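Long-range contacts in GTN Reductase (Agrobacterium tumefaciens, PDB 4JIQ), which binds FMN and probably works as an NAD(P)H-dependent flavin oxidoreductase of the Old Yellow Enzyme type: residues Y65-G70 and Y129-D134; W99-I104 and N181-E186; P119-A124 and P145-I150; I177-G182 and T227-S232. All coordinates share one frame; numbering follows the deposited sequence.

Following the chain from the N terminus, contact 1 opens at 65-70, in the loop after barrel strand 50-57, and closes at 129-134. Before that point contact 2 has opened at 99-104, beyond strand 94-99, and contact 3 at 119-124, so contact 1 crosses both. Contact 3 closes at 145-150, wholly within the span between the two segments of contact 2. Contact 4 opens on strand 174-178, shortly before contact 2 closes at 181-186; the two share N181 and G182. Contact 4 closes on strand 227-231. Contacts 1, 2 and 4 gather round the bound nitroalkene, while contact 3, outside the barrel, joins the loop after strand 117-118 to strand 146-147.

Contact 1 (Y65-G70 and Y129-D134); sequences YADVPG and YIINDD. With 1L5 ([(1E)-1-nitroprop-1-en-2-yl]benzene), chain C.
The backbone N of A66 donates to Y129 O across 3.0 Å, but an angle of 125° at the hydrogen marks the bond as weak. Close packing at the same spot accompanies it: A66 CB lies 3.2 Å from Y129 O and 4.0 Å from I131 CB, so the small methyl packs against the extended backbone from Y129 O to I131 N. Further along, D67 OD2 approaches I131 CD1, the two side chains crossing at about a right angle.

The tyrosines make the inner half of the contact. With CG of Y129 anti to its carbonyl carbon (chi1 -57°), the ring brings its CD1 edge within 3.3 Å of Y65 CD1; the planes stand at 65°, an oblique pair. Both rings touch the nitroalkene 1L5. Its phenyl C6 lies 3.7 Å above the centre of the Y65 ring plane, whereas Y129 meets the phenyl in its own plane, CE1 to C5 being 3.3 Å. One tyrosine therefore supports a face of the ligand ring and the other bounds its rim. The hydroxyl of Y65 bonds to that of Y183.

A66 O accepts from N27 ND2. Segment 65-70 lies in the loop between barrel strand 50-57, where V68 packs on P57, and helix 74-89, whose W80 reaches G70 O weakly; 129-134 lies between short strands 127-128 and 140-141.

Contact 2 (W99-I104 and N181-E186); sequences WHVGRI and NGYLIE. With 1L5 ([(1E)-1-nitroprop-1-en-2-yl]benzene), chain C; FMN (flavin mononucleotide), chain B.
Hydrogen bonds join H100 to the start of a helix: L184 N donates to H100 O over 3.2 Å at 156°, tilted from the carbonyl plane. H100 O is also linked to I185 N through a water. The imidazole is fixed separately. G102 N donates to ND1 (3.1 Å) in the ring plane, consistent with ND1 lacking a proton, and NE2 bonds to Q61 OE1.

These bonds tie the loop beyond barrel strand 94-99 to the loop beyond its neighbour 174-178, at the end of the TIM barrel that carries the ligand site. V101 to I104 form a type II' turn with glycine, at positive phi, in its second position; because G102 has no side chain to hold L184 off, the two CA atoms lie 4.1 Å apart.

Aromatic contacts centre on Y183, the N-cap residue. The edge of W99 points at one face of Y183 in an edge-to-face pair, five-membered ring to Y183 ring 4.7 Å between centroids with planes at 87°; N181 O lies above the opposite face. With CG of L184 anti to the backbone N (chi1 -178°), CD2 sits over the H100 ring, 3.5 Å from its centroid, as a CH-pi contact.

Among apolar contacts, I104 CB leans on Y183 CE1 at 3.9 Å. Toward the ligand, Y183 CE2 comes 3.0 Å from nitro oxygen O of 1L5, and W99 CH2 packs against its methyl carbon C.

Contact 3 (P119-A124 and P145-I150); sequences PSAITA and PRALTI
The touching backbones run almost exactly antiparallel, their end-to-end directions 171° apart, and come closest where S120 CA lies 4.7 Å from A147 CA. Within 119-124, A121 is the centre of an inverse gamma turn, S120 O accepting a weak hydrogen bond from I122 N.

The P145 ring is the largest surface in the contact. Its CG rests 3.4 Å from I122 O and its CD lies 3.6 Å from T123 OG1; chi1 of T123, -45°, sets that hydroxyl anti to the carbonyl carbon, and the threonine side chain crosses the proline ring at about a right angle. Earlier in the same segment, A121 CB approaches P145 O to 3.6 Å. A147 CB packs at the P119 end, 4.4 Å from A121 CB and 3.9 Å from P119 O. P119 and L148 both pack on F188 of helix 184-189.

Strand 146-147, part of this contact, pairs in parallel with 117-118, which immediately precedes P119; after that pairing ends, 119-124 turns back beside 146-147, outside the barrel and away from the FMN site. The polar groups look outward for partners: R196 NH1 takes both P119 O and L148 O, R103 NH1 takes I122 O, and R146 makes a salt bridge with D152. Between the segments themselves the contact therefore rests on van der Waals packing of methyl and proline carbons against carbonyl oxygens, the T123 hydroxyl and one another, while the hydrogen bonds named here, such as those from R196 and R103, involve groups outside the two segments.

Contact 4 (I177-G182 and T227-S232); sequences IHAANG and TGIRLS. With FMN (flavin mononucleotide), chain B; 1L5 ([(1E)-1-nitroprop-1-en-2-yl]benzene), chain C.
A chi1 of 55° sets S232 OG between its backbone N and carbonyl carbon, where it faces N181 N and accepts a nearly straight hydrogen bond (2.9 Å, 174°). In R230, CG anti to the backbone N (chi1 -176°) and an extended chain carry the guanidinium to the flavin, with NE 2.8 Å from FMN O2 and NH2 2.7 Å from FMN O3', the latter in the guanidinium plane.

R230 lies on strand 227-231, which pairs in parallel with its TIM-barrel neighbour 174-178. I177 N donates to G228 O (2.7 Å) and R230 N to I177 O (2.9 Å), while A179 N reaches R230 O only weakly. The connection between them includes helix 209-222, making a beta-alpha-beta crossover; its V215 and L211 pack on I177 and I229. Those two isoleucines point to one face of the sheet, I177 CB meeting I229 CG1 at 3.9 Å; H178 and R230 point to the other, toward the cofactor.

The H178 ring meets nitro oxygen O of 1L5 at its edge, CE1 to O 3.1 Å, and N181 ND2 faces nitro oxygen O1, consistent with the His-Asn pair that holds ligands in Old Yellow Enzyme relatives. N181 OD1 bonds to T271 OG1, fixing the amide.

Contact 1 (Y65-G70 and Y129-D134)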
# COMPACT_ATOMS: atom_id res chain seq x y z
N TYR A 65 -13.59 3.73 -1.28
CA TYR A 65 -14.41 2.53 -1.50
C TYR A 65 -15.24 2.20 -0.26
O TYR A 65 -14.91 2.61 0.85
CB TYR A 65 -13.54 1.33 -1.88
CG TYR A 65 -12.59 1.60 -3.03
CD1 TYR A 65 -13.01 1.47 -4.35
CD2 TYR A 65 -11.27 1.98 -2.80
CE1 TYR A 65 -12.15 1.71 -5.40
CE2 TYR A 65 -10.41 2.22 -3.84
CZ TYR A 65 -10.85 2.09 -5.14
OH TYR A 65 -9.98 2.33 -6.18
N ALA A 66 -16.32 1.45 -0.45
CA ALA A 66 -17.20 1.07 0.65
C ALA A 66 -16.64 -0.09 1.48
O ALA A 66 -15.93 -0.96 0.96
CB ALA A 66 -18.59 0.72 0.12
N ASP A 67 -16.98 -0.09 2.77
CA ASP A 67 -16.58 -1.14 3.72
C ASP A 67 -15.07 -1.29 3.90
O ASP A 67 -14.58 -2.40 4.14
CB ASP A 67 -17.21 -2.48 3.35
CG ASP A 67 -18.70 -2.52 3.63
OD1 ASP A 67 -19.20 -1.58 4.28
OD2 ASP A 67 -19.36 -3.50 3.21
N VAL A 68 -14.35 -0.19 3.80
CA VAL A 68 -12.90 -0.20 3.99
C VAL A 68 -12.52 0.35 5.37
O VAL A 68 -12.92 1.45 5.74
CB VAL A 68 -12.18 0.59 2.88
CG1 VAL A 68 -10.73 0.89 3.26
CG2 VAL A 68 -12.25 -0.17 1.57
N PRO A 69 -11.74 -0.43 6.14
CA PRO A 69 -11.33 -0.04 7.50
C PRO A 69 -10.45 1.20 7.52
O PRO A 69 -9.55 1.33 6.69
CB PRO A 69 -10.53 -1.26 7.99
CG PRO A 69 -10.04 -1.91 6.74
CD PRO A 69 -11.12 -1.70 5.72
N GLY A 70 -10.72 2.11 8.45
CA GLY A 70 -9.99 3.36 8.53
C GLY A 70 -9.20 3.51 9.82
O GLY A 70 -9.17 2.60 10.65
N TYR A 129 -16.72 1.25 -5.23
CA TYR A 129 -17.75 0.49 -4.53
C TYR A 129 -18.57 1.44 -3.66
O TYR A 129 -18.03 2.09 -2.77
CB TYR A 129 -17.13 -0.57 -3.62
CG TYR A 129 -16.22 -1.56 -4.31
CD1 TYR A 129 -14.90 -1.25 -4.58
CD2 TYR A 129 -16.68 -2.82 -4.67
CE1 TYR A 129 -14.06 -2.14 -5.20
CE2 TYR A 129 -15.85 -3.73 -5.29
CZ TYR A 129 -14.54 -3.38 -5.55
OH TYR A 129 -13.69 -4.28 -6.17
N ILE A 130 -19.87 1.53 -3.93
CA ILE A 130 -20.75 2.35 -3.11
C ILE A 130 -21.87 1.53 -2.50
O ILE A 130 -22.71 0.97 -3.22
CB ILE A 130 -21.32 3.54 -3.90
CG1 ILE A 130 -20.25 4.61 -4.09
CG2 ILE A 130 -22.51 4.14 -3.17
CD1 ILE A 130 -19.96 4.93 -5.52
N ILE A 131 -21.89 1.44 -1.18
CA ILE A 131 -22.88 0.61 -0.50
C ILE A 131 -24.27 1.25 -0.58
O ILE A 131 -24.41 2.48 -0.56
CB ILE A 131 -22.49 0.31 0.96
CG1 ILE A 131 -22.62 -1.19 1.25
CG2 ILE A 131 -23.32 1.12 1.94
CD1 ILE A 131 -21.67 -2.05 0.44
N ASN A 132 -25.28 0.39 -0.68
CA ASN A 132 -26.65 0.83 -0.91
C ASN A 132 -27.58 0.43 0.24
O ASN A 132 -28.23 -0.61 0.20
CB ASN A 132 -27.15 0.27 -2.25
CG ASN A 132 -28.55 0.75 -2.62
OD1 ASN A 132 -29.31 1.23 -1.78
ND2 ASN A 132 -28.90 0.61 -3.90
N ASP A 133 -27.65 1.30 1.25
CA ASP A 133 -28.42 1.07 2.48
C ASP A 133 -27.85 -0.03 3.38
O ASP A 133 -27.42 0.24 4.50
CB ASP A 133 -29.91 0.80 2.19
CG ASP A 133 -30.65 2.03 1.69
OD1 ASP A 133 -30.37 3.16 2.16
OD2 ASP A 133 -31.54 1.87 0.83
N ASP A 134 -27.84 -1.27 2.89
CA ASP A 134 -27.49 -2.42 3.74
C ASP A 134 -26.51 -3.50 3.22
O ASP A 134 -25.66 -3.94 4.00
CB ASP A 134 -28.75 -3.12 4.28
CG ASP A 134 -29.39 -2.37 5.43
OD1 ASP A 134 -28.95 -2.55 6.58
OD2 ASP A 134 -30.36 -1.61 5.18
C1 1L5 C . -7.01 -1.18 -4.33
C2 1L5 C . -8.37 -1.56 -4.85
C3 1L5 C . -8.48 -2.13 -6.12
C4 1L5 C . -9.73 -2.49 -6.63
C5 1L5 C . -10.87 -2.30 -5.88
C6 1L5 C . -10.75 -1.74 -4.61
C7 1L5 C . -9.51 -1.37 -4.10
C8 1L5 C . -6.00 -1.10 -5.21
O1 1L5 C . -3.94 -1.53 -5.41
N 1L5 C . -4.80 -0.83 -4.92
O 1L5 C . -4.37 0.23 -4.10
C 1L5 C . -6.76 -0.89 -2.88

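Contact 2 (W99-I104 and N181-E186)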
# COMPACT_ATOMS: atom_id res chain seq x y z
N TRP A 99 -3.49 5.38 3.90
CA TRP A 99 -4.00 5.56 2.55
C TRP A 99 -4.70 6.90 2.34
O TRP A 99 -5.36 7.42 3.24
CB TRP A 99 -4.98 4.43 2.26
CG TRP A 99 -5.29 4.19 0.82
CD1 TRP A 99 -4.66 4.72 -0.26
CD2 TRP A 99 -6.33 3.35 0.31
NE1 TRP A 99 -5.23 4.25 -1.42
CE2 TRP A 99 -6.26 3.41 -1.09
CE3 TRP A 99 -7.31 2.54 0.91
CZ2 TRP A 99 -7.13 2.70 -1.91
CZ3 TRP A 99 -8.17 1.84 0.09
CH2 TRP A 99 -8.08 1.93 -1.30
N HIS A 100 -4.55 7.46 1.14
CA HIS A 100 -5.39 8.55 0.67
C HIS A 100 -5.62 8.35 -0.82
O HIS A 100 -4.67 8.36 -1.61
CB HIS A 100 -4.76 9.91 0.94
CG HIS A 100 -5.74 11.05 0.87
ND1 HIS A 100 -6.50 11.31 -0.25
CD2 HIS A 100 -6.08 11.99 1.78
CE1 HIS A 100 -7.26 12.36 -0.02
NE2 HIS A 100 -7.03 12.79 1.20
N VAL A 101 -6.89 8.18 -1.20
CA VAL A 101 -7.24 7.85 -2.59
C VAL A 101 -7.11 9.02 -3.57
O VAL A 101 -6.84 8.82 -4.75
CB VAL A 101 -8.66 7.24 -2.68
CG1 VAL A 101 -8.73 5.96 -1.87
CG2 VAL A 101 -9.71 8.24 -2.21
N GLY A 102 -7.30 10.24 -3.08
CA GLY A 102 -7.27 11.40 -3.95
C GLY A 102 -8.52 11.49 -4.82
O GLY A 102 -9.64 11.44 -4.32
N ARG A 103 -8.32 11.61 -6.13
CA ARG A 103 -9.45 11.76 -7.06
C ARG A 103 -10.27 10.47 -7.24
O ARG A 103 -11.37 10.51 -7.77
CB ARG A 103 -8.96 12.27 -8.42
CG ARG A 103 -8.03 11.32 -9.16
CD ARG A 103 -7.59 11.89 -10.50
NE ARG A 103 -7.16 10.83 -11.41
CZ ARG A 103 -6.98 10.99 -12.72
NH1 ARG A 103 -7.21 12.16 -13.28
NH2 ARG A 103 -6.59 9.96 -13.46
N ILE A 104 -9.72 9.35 -6.79
CA ILE A 104 -10.41 8.06 -6.94
C ILE A 104 -11.37 7.84 -5.78
O ILE A 104 -11.08 7.09 -4.84
CB ILE A 104 -9.40 6.89 -7.03
CG1 ILE A 104 -8.29 7.23 -8.03
CG2 ILE A 104 -10.10 5.61 -7.45
CD1 ILE A 104 -8.79 7.52 -9.42
N ASN A 181 -0.21 2.92 -7.30
CA ASN A 181 -1.49 2.60 -7.95
C ASN A 181 -2.40 3.78 -8.25
O ASN A 181 -3.63 3.66 -8.24
CB ASN A 181 -2.25 1.53 -7.16
CG ASN A 181 -1.43 0.28 -6.96
OD1 ASN A 181 -0.44 0.04 -7.67
ND2 ASN A 181 -1.82 -0.54 -6.00
N GLY A 182 -1.80 4.94 -8.53
CA GLY A 182 -2.54 6.08 -9.05
C GLY A 182 -3.39 6.83 -8.04
O GLY A 182 -4.40 7.43 -8.41
N TYR A 183 -2.98 6.82 -6.78
CA TYR A 183 -3.73 7.52 -5.74
C TYR A 183 -3.13 8.89 -5.45
O TYR A 183 -2.31 9.37 -6.24
CB TYR A 183 -3.87 6.65 -4.49
CG TYR A 183 -4.75 5.45 -4.74
CD1 TYR A 183 -6.11 5.60 -4.97
CD2 TYR A 183 -4.22 4.16 -4.76
CE1 TYR A 183 -6.92 4.51 -5.21
CE2 TYR A 183 -5.03 3.06 -5.00
CZ TYR A 183 -6.38 3.24 -5.22
OH TYR A 183 -7.19 2.16 -5.46
N LEU A 184 -3.52 9.51 -4.34
CA LEU A 184 -3.21 10.92 -4.07
C LEU A 184 -1.75 11.32 -4.31
O LEU A 184 -1.48 12.27 -5.04
CB LEU A 184 -3.64 11.34 -2.66
CG LEU A 184 -3.37 12.82 -2.36
CD1 LEU A 184 -4.18 13.71 -3.30
CD2 LEU A 184 -3.66 13.15 -0.91
N ILE A 185 -0.81 10.60 -3.69
CA ILE A 185 0.61 10.89 -3.88
C ILE A 185 1.04 10.67 -5.33
O ILE A 185 1.79 11.48 -5.89
CB ILE A 185 1.49 10.06 -2.93
CG1 ILE A 185 1.09 10.33 -1.48
CG2 ILE A 185 2.96 10.38 -3.14
CD1 ILE A 185 1.84 9.49 -0.47
N GLU A 186 0.56 9.59 -5.94
CA GLU A 186 0.85 9.33 -7.35
C GLU A 186 0.30 10.42 -8.25
O GLU A 186 0.88 10.75 -9.28
CB GLU A 186 0.28 7.98 -7.78
CG GLU A 186 1.16 6.80 -7.45
CD GLU A 186 1.48 5.95 -8.67
OE1 GLU A 186 2.58 5.34 -8.69
OE2 GLU A 186 0.65 5.88 -9.59
C1 1L5 C . -7.01 -1.18 -4.33
C2 1L5 C . -8.37 -1.56 -4.85
C3 1L5 C . -8.48 -2.13 -6.12
C4 1L5 C . -9.73 -2.49 -6.63
C5 1L5 C . -10.87 -2.30 -5.88
C6 1L5 C . -10.75 -1.74 -4.61
C7 1L5 C . -9.51 -1.37 -4.10
C8 1L5 C . -6.00 -1.10 -5.21
O1 1L5 C . -3.94 -1.53 -5.41
N 1L5 C . -4.80 -0.83 -4.92
O 1L5 C . -4.37 0.23 -4.10
C 1L5 C . -6.76 -0.89 -2.88
N1 FMN B . -2.17 -2.98 -3.50
C2 FMN B . -2.01 -2.00 -2.55
O2 FMN B . -0.98 -1.31 -2.53
N3 FMN B . -2.99 -1.77 -1.61
C4 FMN B . -4.15 -2.53 -1.62
O4 FMN B . -5.01 -2.32 -0.77
C4A FMN B . -4.32 -3.51 -2.59
N5 FMN B . -5.46 -4.29 -2.64
C5A FMN B . -5.57 -5.36 -3.50
C6 FMN B . -6.68 -6.20 -3.44
C7 FMN B . -6.79 -7.28 -4.30
C7M FMN B . -7.98 -8.19 -4.22
C8 FMN B . -5.78 -7.53 -5.24
C8M FMN B . -5.90 -8.70 -6.17
C9 FMN B . -4.67 -6.69 -5.31
C9A FMN B . -4.56 -5.60 -4.43
N10 FMN B . -3.45 -4.76 -4.45
C10 FMN B . -3.32 -3.74 -3.53
C1' FMN B . -2.21 -5.14 -5.19
C2' FMN B . -1.45 -6.25 -4.48
O2' FMN B . -0.97 -5.79 -3.24
C3' FMN B . -0.26 -6.72 -5.31
O3' FMN B . 0.41 -5.61 -5.85
C4' FMN B . -0.64 -7.66 -6.46
O4' FMN B . -1.68 -7.17 -7.27
C5' FMN B . -1.02 -9.03 -5.91
O5' FMN B . -0.72 -9.97 -6.90
P FMN B . 0.69 -10.73 -6.83
O1P FMN B . 0.68 -11.76 -5.73
O2P FMN B . 1.78 -9.72 -6.57
O3P FMN B . 0.91 -11.41 -8.15
O HOH W 1 -1.75 8.10 -2.22
O HOH W 2 -5.55 8.45 -10.37

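Contact 3 (P119-A124 and P145-I150)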
# COMPACT_ATOMS: atom_id res chain seq x y z
N PRO A 119 -4.42 17.06 -6.89
CA PRO A 119 -3.51 18.14 -7.28
C PRO A 119 -4.15 19.06 -8.32
O PRO A 119 -4.04 20.28 -8.21
CB PRO A 119 -2.33 17.39 -7.91
CG PRO A 119 -2.34 16.07 -7.27
CD PRO A 119 -3.77 15.73 -6.99
N SER A 120 -4.81 18.46 -9.31
CA SER A 120 -5.53 19.22 -10.32
C SER A 120 -6.95 18.69 -10.44
O SER A 120 -7.23 17.54 -10.11
CB SER A 120 -4.82 19.12 -11.67
OG SER A 120 -3.60 19.85 -11.66
N ALA A 121 -7.86 19.54 -10.90
CA ALA A 121 -9.26 19.14 -11.01
C ALA A 121 -9.53 18.40 -12.32
O ALA A 121 -10.17 18.94 -13.22
CB ALA A 121 -10.17 20.35 -10.88
N ILE A 122 -9.04 17.16 -12.40
CA ILE A 122 -9.26 16.33 -13.58
C ILE A 122 -9.94 15.02 -13.19
O ILE A 122 -9.41 14.24 -12.40
CB ILE A 122 -7.93 15.98 -14.28
CG1 ILE A 122 -7.11 17.24 -14.55
CG2 ILE A 122 -8.18 15.21 -15.56
CD1 ILE A 122 -5.75 16.95 -15.14
N THR A 123 -11.13 14.78 -13.75
CA THR A 123 -11.90 13.59 -13.42
C THR A 123 -11.26 12.33 -14.01
O THR A 123 -10.69 12.37 -15.10
CB THR A 123 -13.36 13.68 -13.91
OG1 THR A 123 -13.89 14.97 -13.60
CG2 THR A 123 -14.22 12.61 -13.26
N ALA A 124 -11.35 11.23 -13.27
CA ALA A 124 -10.77 9.97 -13.69
C ALA A 124 -11.82 9.02 -14.25
O ALA A 124 -12.97 9.02 -13.80
CB ALA A 124 -10.04 9.31 -12.54
N PRO A 145 -13.41 15.91 -9.17
CA PRO A 145 -12.58 16.37 -8.05
C PRO A 145 -12.40 17.89 -8.01
O PRO A 145 -12.66 18.57 -9.00
CB PRO A 145 -11.24 15.71 -8.33
CG PRO A 145 -11.17 15.68 -9.81
CD PRO A 145 -12.59 15.46 -10.31
N ARG A 146 -11.95 18.40 -6.87
CA ARG A 146 -11.56 19.80 -6.78
C ARG A 146 -10.06 19.90 -6.53
O ARG A 146 -9.47 19.00 -5.93
CB ARG A 146 -12.34 20.53 -5.68
CG ARG A 146 -11.94 20.17 -4.26
CD ARG A 146 -12.54 21.15 -3.29
NE ARG A 146 -12.37 20.74 -1.90
CZ ARG A 146 -11.36 21.11 -1.13
NH1 ARG A 146 -10.41 21.90 -1.61
NH2 ARG A 146 -11.28 20.68 0.13
N ALA A 147 -9.45 20.98 -6.99
CA ALA A 147 -8.01 21.15 -6.87
C ALA A 147 -7.63 21.62 -5.46
O ALA A 147 -8.31 22.46 -4.87
CB ALA A 147 -7.50 22.12 -7.91
N LEU A 148 -6.54 21.07 -4.94
CA LEU A 148 -6.09 21.36 -3.59
C LEU A 148 -5.39 22.71 -3.47
O LEU A 148 -4.52 23.04 -4.27
CB LEU A 148 -5.13 20.26 -3.11
CG LEU A 148 -5.73 18.90 -2.77
CD1 LEU A 148 -4.63 17.85 -2.69
CD2 LEU A 148 -6.47 18.98 -1.45
N THR A 149 -5.77 23.49 -2.46
CA THR A 149 -5.07 24.72 -2.14
C THR A 149 -3.88 24.40 -1.24
O THR A 149 -3.76 23.28 -0.74
CB THR A 149 -5.98 25.73 -1.40
OG1 THR A 149 -6.20 25.28 -0.06
CG2 THR A 149 -7.31 25.88 -2.12
N ILE A 150 -3.02 25.39 -1.03
CA ILE A 150 -1.84 25.22 -0.18
C ILE A 150 -2.21 24.87 1.26
O ILE A 150 -1.58 24.03 1.89
CB ILE A 150 -0.96 26.49 -0.20
CG1 ILE A 150 -0.38 26.69 -1.60
CG2 ILE A 150 0.17 26.38 0.81
CD1 ILE A 150 0.43 25.52 -2.09

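Contact 4 (I177-G182 and T227-S232)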
# COMPACT_ATOMS: atom_id res chain seq x y z
N ILE A 177 3.53 3.93 3.88
CA ILE A 177 2.91 5.03 3.15
C ILE A 177 2.49 4.56 1.76
O ILE A 177 3.31 4.07 0.99
CB ILE A 177 3.87 6.23 3.02
CG1 ILE A 177 4.19 6.80 4.40
CG2 ILE A 177 3.26 7.30 2.13
CD1 ILE A 177 5.38 7.73 4.41
N HIS A 178 1.20 4.68 1.46
CA HIS A 178 0.69 4.27 0.16
C HIS A 178 0.93 5.35 -0.89
O HIS A 178 0.23 6.37 -0.91
CB HIS A 178 -0.79 3.91 0.25
CG HIS A 178 -1.31 3.15 -0.93
ND1 HIS A 178 -2.54 2.53 -0.94
CD2 HIS A 178 -0.77 2.91 -2.15
CE1 HIS A 178 -2.73 1.94 -2.10
NE2 HIS A 178 -1.67 2.15 -2.86
N ALA A 179 1.91 5.14 -1.75
CA ALA A 179 2.24 6.11 -2.79
C ALA A 179 2.20 5.45 -4.17
O ALA A 179 2.95 5.84 -5.08
CB ALA A 179 3.60 6.73 -2.53
N ALA A 180 1.32 4.47 -4.33
CA ALA A 180 1.27 3.66 -5.53
C ALA A 180 -0.12 3.60 -6.15
O ALA A 180 -1.08 4.15 -5.61
CB ALA A 180 1.78 2.26 -5.23
N ASN A 181 -0.21 2.92 -7.30
CA ASN A 181 -1.49 2.60 -7.95
C ASN A 181 -2.40 3.78 -8.25
O ASN A 181 -3.63 3.66 -8.24
CB ASN A 181 -2.25 1.53 -7.16
CG ASN A 181 -1.43 0.28 -6.96
OD1 ASN A 181 -0.44 0.04 -7.67
ND2 ASN A 181 -1.82 -0.54 -6.00
N GLY A 182 -1.80 4.94 -8.53
CA GLY A 182 -2.54 6.08 -9.05
C GLY A 182 -3.39 6.83 -8.04
O GLY A 182 -4.40 7.43 -8.41
N THR A 227 8.99 3.57 9.39
CA THR A 227 8.30 4.15 8.24
C THR A 227 8.77 3.54 6.93
O THR A 227 9.97 3.52 6.64
CB THR A 227 8.50 5.68 8.18
OG1 THR A 227 7.99 6.27 9.38
CG2 THR A 227 7.77 6.27 6.98
N GLY A 228 7.82 3.05 6.14
CA GLY A 228 8.12 2.51 4.82
C GLY A 228 7.16 3.09 3.80
O GLY A 228 6.24 3.83 4.15
N ILE A 229 7.37 2.76 2.54
CA ILE A 229 6.58 3.34 1.46
C ILE A 229 6.44 2.37 0.29
O ILE A 229 7.34 1.57 0.02
CB ILE A 229 7.20 4.68 0.98
CG1 ILE A 229 6.24 5.43 0.05
CG2 ILE A 229 8.55 4.45 0.31
CD1 ILE A 229 6.72 6.81 -0.32
N ARG A 230 5.30 2.43 -0.38
CA ARG A 230 5.04 1.59 -1.54
C ARG A 230 5.02 2.43 -2.82
O ARG A 230 4.36 3.47 -2.88
CB ARG A 230 3.72 0.84 -1.36
CG ARG A 230 3.40 -0.15 -2.47
CD ARG A 230 2.16 -0.94 -2.10
NE ARG A 230 1.73 -1.87 -3.14
CZ ARG A 230 2.11 -3.14 -3.21
NH1 ARG A 230 2.94 -3.62 -2.31
NH2 ARG A 230 1.68 -3.92 -4.18
N LEU A 231 5.75 1.97 -3.83
CA LEU A 231 5.82 2.67 -5.10
C LEU A 231 5.46 1.75 -6.26
O LEU A 231 5.61 0.53 -6.16
CB LEU A 231 7.22 3.25 -5.31
CG LEU A 231 7.68 4.27 -4.27
CD1 LEU A 231 9.15 4.62 -4.44
CD2 LEU A 231 6.82 5.53 -4.32
N SER A 232 4.97 2.33 -7.35
CA SER A 232 4.67 1.57 -8.57
C SER A 232 4.93 2.45 -9.79
O SER A 232 4.01 3.11 -10.29
CB SER A 232 3.23 1.06 -8.56
OG SER A 232 2.30 2.11 -8.38
N1 FMN B . -2.17 -2.98 -3.50
C2 FMN B . -2.01 -2.00 -2.55
O2 FMN B . -0.98 -1.31 -2.53
N3 FMN B . -2.99 -1.77 -1.61
C4 FMN B . -4.15 -2.53 -1.62
O4 FMN B . -5.01 -2.32 -0.77
C4A FMN B . -4.32 -3.51 -2.59
N5 FMN B . -5.46 -4.29 -2.64
C5A FMN B . -5.57 -5.36 -3.50
C6 FMN B . -6.68 -6.20 -3.44
C7 FMN B . -6.79 -7.28 -4.30
C7M FMN B . -7.98 -8.19 -4.22
C8 FMN B . -5.78 -7.53 -5.24
C8M FMN B . -5.90 -8.70 -6.17
C9 FMN B . -4.67 -6.69 -5.31
C9A FMN B . -4.56 -5.60 -4.43
N10 FMN B . -3.45 -4.76 -4.45
C10 FMN B . -3.32 -3.74 -3.53
C1' FMN B . -2.21 -5.14 -5.19
C2' FMN B . -1.45 -6.25 -4.48
O2' FMN B . -0.97 -5.79 -3.24
C3' FMN B . -0.26 -6.72 -5.31
O3' FMN B . 0.41 -5.61 -5.85
C4' FMN B . -0.64 -7.66 -6.46
O4' FMN B . -1.68 -7.17 -7.27
C5' FMN B . -1.02 -9.03 -5.91
O5' FMN B . -0.72 -9.97 -6.90
P FMN B . 0.69 -10.73 -6.83
O1P FMN B . 0.68 -11.76 -5.73
O2P FMN B . 1.78 -9.72 -6.57
O3P FMN B . 0.91 -11.41 -8.15
C1 1L5 C . -7.01 -1.18 -4.33
C2 1L5 C . -8.37 -1.56 -4.85
C3 1L5 C . -8.48 -2.13 -6.12
C4 1L5 C . -9.73 -2.49 -6.63
C5 1L5 C . -10.87 -2.30 -5.88
C6 1L5 C . -10.75 -1.74 -4.61
C7 1L5 C . -9.51 -1.37 -4.10
C8 1L5 C . -6.00 -1.10 -5.21
O1 1L5 C . -3.94 -1.53 -5.41
N 1L5 C . -4.80 -0.83 -4.92
O 1L5 C . -4.37 0.23 -4.10
C 1L5 C . -6.76 -0.89 -2.88